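Local coordinates for STIL N-terminal domain-containing protein (Trichoplax adhaerens, PDB 5OI9) that probably takes part in centriole assembly, as STIL proteins do, the part modelled here being its N-terminal domain, at residues 141-144 with 145-149; 280-283 with 284-287. One frame throughout, in Å; residues are numbered along the deposited sequence.

Contact 1. Residues 141-144 with 145-149; sequences EYYD and AFQTL
Tyr143 and Gln147, one helical turn apart, meet because of how their side chains leave the backbone. The tyrosine has its CG anti to the backbone N (chi1 170°), which sends the ring outward from the helix, where Gln147, coming from the following turn, can cover it. Gln147 places its CG beside its own backbone N (chi1 -66°) and then bends again at chi2, folding back over the tyrosine. As a result Gln147 CG sits above one face of the Tyr143 ring, 3.9 Å from the centroid and offset toward the rim, a CH-pi contact. The amide follows at a slant, its plane 41° from that of the ring, and Gln147 NE2 comes within 3.2 Å of Tyr143 CE1. The same NE2 is close to the phenol oxygen, but the angle is too poor for a hydrogen bond, so the pair is held by the ring face and by the backbone beneath it. That backbone is regular alpha-helix: Gln147 N bonds to Tyr143 O at 3.0 Å and Phe146 N to Tyr142 O at 3.0 Å. Asp144 O accepts Thr148 N at 3.1 Å and also a weak bond from Thr148 OG1. The other side of this helix, 139-155, is the buried one. Tyr142 meets the rings of Phe137 and Tyr324, and Phe146 meets Phe322. Ala145 rests on Val190 of strand 180-192 and on Ser167 of strand 167-176, seating the helix against the nine-stranded sheet.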
loop_
_atom_site.group_PDB
_atom_site.type_symbol
_atom_site.label_atom_id
_atom_site.label_comp_id
_atom_site.label_asym_id
_atom_site.label_seq_id
_atom_site.Cartn_x
_atom_site.Cartn_y
_atom_site.Cartn_z
ATOM N N GLU A 141 2.660 3.220 -19.006
ATOM C CA GLU A 141 2.681 4.036 -17.797
ATOM C C GLU A 141 2.467 3.179 -16.553
ATOM O O GLU A 141 3.138 3.376 -15.534
ATOM C CB GLU A 141 1.622 5.134 -17.895
ATOM C CG GLU A 141 1.725 6.215 -16.832
ATOM C CD GLU A 141 0.749 7.354 -17.070
ATOM O OE1 GLU A 141 0.144 7.402 -18.163
ATOM O OE2 GLU A 141 0.584 8.200 -16.162
ATOM N N TYR A 142 1.537 2.222 -16.620
ATOM C CA TYR A 142 1.346 1.301 -15.504
ATOM C C TYR A 142 2.598 0.469 -15.260
ATOM O O TYR A 142 2.974 0.223 -14.107
ATOM C CB TYR A 142 0.155 0.379 -15.774
ATOM C CG TYR A 142 -1.208 1.040 -15.765
ATOM C CD1 TYR A 142 -1.738 1.581 -14.599
ATOM C CD2 TYR A 142 -1.984 1.083 -16.915
ATOM C CE1 TYR A 142 -2.990 2.163 -14.583
ATOM C CE2 TYR A 142 -3.240 1.668 -16.911
ATOM C CZ TYR A 142 -3.737 2.203 -15.740
ATOM O OH TYR A 142 -4.983 2.785 -15.730
ATOM N N TYR A 143 3.248 0.020 -16.337
ATOM C CA TYR A 143 4.425 -0.833 -16.206
ATOM C C TYR A 143 5.560 -0.102 -15.502
ATOM O O TYR A 143 6.203 -0.651 -14.600
ATOM C CB TYR A 143 4.870 -1.320 -17.588
ATOM C CG TYR A 143 6.210 -2.020 -17.600
ATOM C CD1 TYR A 143 6.313 -3.371 -17.290
ATOM C CD2 TYR A 143 7.374 -1.333 -17.928
ATOM C CE1 TYR A 143 7.534 -4.016 -17.302
ATOM C CE2 TYR A 143 8.600 -1.969 -17.940
ATOM C CZ TYR A 143 8.674 -3.311 -17.626
ATOM O OH TYR A 143 9.894 -3.949 -17.637
ATOM N N ASP A 144 5.825 1.143 -15.907
ATOM C CA ASP A 144 6.899 1.902 -15.277
ATOM C C ASP A 144 6.594 2.176 -13.810
ATOM O O ASP A 144 7.501 2.151 -12.969
ATOM C CB ASP A 144 7.134 3.206 -16.038
ATOM C CG ASP A 144 7.760 2.975 -17.402
ATOM O OD1 ASP A 144 8.589 2.048 -17.524
ATOM O OD2 ASP A 144 7.423 3.714 -18.351
ATOM N N ALA A 145 5.325 2.427 -13.479
ATOM C CA ALA A 145 4.962 2.647 -12.083
ATOM C C ALA A 145 5.187 1.390 -11.252
ATOM O O ALA A 145 5.657 1.470 -10.110
ATOM C CB ALA A 145 3.509 3.105 -11.982
ATOM N N PHE A 146 4.867 0.218 -11.808
ATOM C CA PHE A 146 5.028 -1.019 -11.053
ATOM C C PHE A 146 6.496 -1.392 -10.886
ATOM O O PHE A 146 6.876 -1.959 -9.853
ATOM C CB PHE A 146 4.265 -2.157 -11.726
ATOM C CG PHE A 146 4.256 -3.428 -10.928
ATOM C CD1 PHE A 146 3.555 -3.504 -9.735
ATOM C CD2 PHE A 146 4.951 -4.545 -11.364
ATOM C CE1 PHE A 146 3.546 -4.672 -8.992
ATOM C CE2 PHE A 146 4.940 -5.717 -10.627
ATOM C CZ PHE A 146 4.234 -5.779 -9.442
ATOM N N GLN A 147 7.331 -1.095 -11.886
ATOM C CA GLN A 147 8.767 -1.289 -11.722
ATOM C C GLN A 147 9.302 -0.450 -10.569
ATOM O O GLN A 147 10.079 -0.938 -9.738
ATOM C CB GLN A 147 9.498 -0.951 -13.022
ATOM C CG GLN A 147 9.174 -1.893 -14.171
ATOM C CD GLN A 147 9.604 -3.318 -13.888
ATOM O OE1 GLN A 147 10.626 -3.553 -13.246
ATOM N NE2 GLN A 147 8.818 -4.278 -14.358
ATOM N N THR A 148 8.887 0.817 -10.498
ATOM C CA THR A 148 9.270 1.661 -9.370
ATOM C C THR A 148 8.749 1.091 -8.056
ATOM O O THR A 148 9.455 1.109 -7.039
ATOM C CB THR A 148 8.757 3.088 -9.583
ATOM O OG1 THR A 148 9.420 3.671 -10.711
ATOM C CG2 THR A 148 9.013 3.947 -8.351
ATOM N N LEU A 149 7.523 0.561 -8.060
ATOM C CA LEU A 149 6.960 -0.009 -6.840
ATOM C C LEU A 149 7.778 -1.204 -6.362
ATOM O O LEU A 149 8.121 -1.299 -5.179
ATOM C CB LEU A 149 5.496 -0.399 -7.068
ATOM C CG LEU A 149 4.631 -0.832 -5.875
ATOM C CD1 LEU A 149 3.160 -0.601 -6.179
ATOM C CD2 LEU A 149 4.853 -2.298 -5.504
#

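Contact 2. Residues 280-283 with 284-287; sequences LYSQ and RLTN
Ser282 turns its side chain onto the two residues that follow Gln283, Arg284 and Leu285, in a local side-chain-to-backbone contact just where helix 270-281 gives way to the loop leading to strand 296-302. Ser282 is the first residue to leave helical phi/psi, and the chain bends sharply from there. With OG anti to the backbone N (chi1 180°), the hydroxyl reaches forward along the chain, and Arg284 N donates to Ser282 OG at 3.2 Å. The bond is bent, 136° at the hydrogen. Around the same hydroxyl the aliphatic parts close in: Arg284 CB lies 3.6 Å from Ser282 OG, and Leu285 CG is also 3.6 Å from that oxygen. Leu285 CD1 adds a looser contact with Ser282 CB, 4.0 Å away, so the buried leucine packs along the serine side chain. Replacing Ser282 with an alanine would probably leave Arg284 N without its side-chain acceptor and the turn freer to shift.

A water spans the bend as well, donating to Ser282 O at 2.9 Å and to Leu285 O at 3.2 Å. Ser282 O also accepts a hydrogen bond from Lys288 NZ, so this carbonyl, just past the helix end, has two partners. The arginine's outer end leads away from the bend, and its NE bonds to Leu155 O at the end of helix 139-155. Further on, Thr286 OG1 bonds to Ser252 O. The serine hydroxyl taking the amide two residues on defines an ST turn, used here to redirect the chain at the C-terminal end of a helix within a beta-alpha-beta crossover between the parallel strands 256-264 and 296-302.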
loop_
_atom_site.group_PDB
_atom_site.type_symbol
_atom_site.label_atom_id
_atom_site.label_comp_id
_atom_site.label_asym_id
_atom_site.label_seq_id
_atom_site.Cartn_x
_atom_site.Cartn_y
_atom_site.Cartn_z
ATOM N N LEU A 280 9.215 -11.432 1.031
ATOM C CA LEU A 280 9.543 -12.137 -0.205
ATOM C C LEU A 280 10.380 -11.274 -1.142
ATOM O O LEU A 280 11.296 -11.776 -1.805
ATOM C CB LEU A 280 8.265 -12.587 -0.909
ATOM C CG LEU A 280 7.459 -13.670 -0.199
ATOM C CD1 LEU A 280 6.265 -14.078 -1.035
ATOM C CD2 LEU A 280 8.348 -14.864 0.096
ATOM N N TYR A 281 10.081 -9.976 -1.214
ATOM C CA TYR A 281 10.737 -9.116 -2.193
ATOM C C TYR A 281 12.100 -8.619 -1.733
ATOM O O TYR A 281 12.981 -8.393 -2.570
ATOM C CB TYR A 281 9.848 -7.915 -2.518
ATOM C CG TYR A 281 8.987 -8.107 -3.740
ATOM C CD1 TYR A 281 9.490 -7.866 -5.011
ATOM C CD2 TYR A 281 7.670 -8.526 -3.627
ATOM C CE1 TYR A 281 8.707 -8.040 -6.136
ATOM C CE2 TYR A 281 6.881 -8.701 -4.746
ATOM C CZ TYR A 281 7.402 -8.455 -5.995
ATOM O OH TYR A 281 6.611 -8.631 -7.108
ATOM N N SER A 282 12.292 -8.438 -0.426
ATOM C CA SER A 282 13.461 -7.721 0.070
ATOM C C SER A 282 14.758 -8.397 -0.354
ATOM O O SER A 282 14.961 -9.592 -0.122
ATOM C CB SER A 282 13.407 -7.611 1.593
ATOM O OG SER A 282 14.543 -6.916 2.084
ATOM N N GLN A 283 15.636 -7.622 -0.982
ATOM C CA GLN A 283 16.999 -8.055 -1.248
ATOM C C GLN A 283 17.982 -7.522 -0.214
ATOM O O GLN A 283 19.189 -7.749 -0.346
ATOM C CB GLN A 283 17.419 -7.636 -2.661
ATOM C CG GLN A 283 16.616 -8.335 -3.751
ATOM C CD GLN A 283 16.967 -7.858 -5.147
ATOM O OE1 GLN A 283 17.948 -7.142 -5.344
ATOM N NE2 GLN A 283 16.160 -8.253 -6.126
ATOM N N ARG A 284 17.493 -6.812 0.806
ATOM C CA ARG A 284 18.310 -6.469 1.962
ATOM C C ARG A 284 18.478 -7.647 2.912
ATOM O O ARG A 284 19.410 -7.645 3.723
ATOM C CB ARG A 284 17.695 -5.290 2.721
ATOM C CG ARG A 284 17.447 -4.050 1.874
ATOM C CD ARG A 284 18.722 -3.578 1.199
ATOM N NE ARG A 284 18.548 -2.270 0.575
ATOM C CZ ARG A 284 19.454 -1.686 -0.201
ATOM N NH1 ARG A 284 20.604 -2.294 -0.456
ATOM N NH2 ARG A 284 19.209 -0.494 -0.726
ATOM N N LEU A 285 17.591 -8.636 2.837
ATOM C CA LEU A 285 17.687 -9.866 3.622
ATOM C C LEU A 285 18.304 -10.927 2.719
ATOM O O LEU A 285 17.628 -11.483 1.850
ATOM C CB LEU A 285 16.313 -10.299 4.124
ATOM C CG LEU A 285 15.411 -9.239 4.758
ATOM C CD1 LEU A 285 13.993 -9.773 4.919
ATOM C CD2 LEU A 285 15.967 -8.788 6.098
ATOM N N THR A 286 19.588 -11.216 2.925
ATOM C CA THR A 286 20.324 -12.096 2.024
ATOM C C THR A 286 20.361 -13.549 2.485
ATOM O O THR A 286 20.902 -14.393 1.764
ATOM C CB THR A 286 21.761 -11.586 1.838
ATOM O OG1 THR A 286 22.496 -11.760 3.056
ATOM C CG2 THR A 286 21.764 -10.111 1.457
ATOM N N ASN A 287 19.801 -13.873 3.648
ATOM C CA ASN A 287 19.892 -15.229 4.187
ATOM C C ASN A 287 18.510 -15.763 4.553
ATOM O O ASN A 287 18.282 -16.286 5.647
ATOM C CB ASN A 287 20.832 -15.270 5.387
ATOM C CG ASN A 287 21.398 -16.652 5.633
ATOM O OD1 ASN A 287 21.221 -17.560 4.820
ATOM N ND2 ASN A 287 22.093 -16.819 6.752
HETATM O O HOH W 1 16.961 -11.452 -1.234
#

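In the fold
Along the chain the two contacts come in series, neither nesting nor crossing, and neither closes a long loop: each joins residues only two to four positions apart. Contact 1 comes first, early in helix 139-155, which lies against the nine-stranded sheet. The chain then adds strands 167-176 and 180-192 to that sheet and four strands of the seven-stranded one before contact 2 ends helix 270-281 and starts the way back to strand 296-302. Their centres are about 20 Å apart, yet the later turns of helix 139-155 bridge the gap: Tyr281 touches Thr150, Leu153 and Lys154, and the backbone of Gln283 bonds to that of Lys154. This helix thus links the two sheet regions.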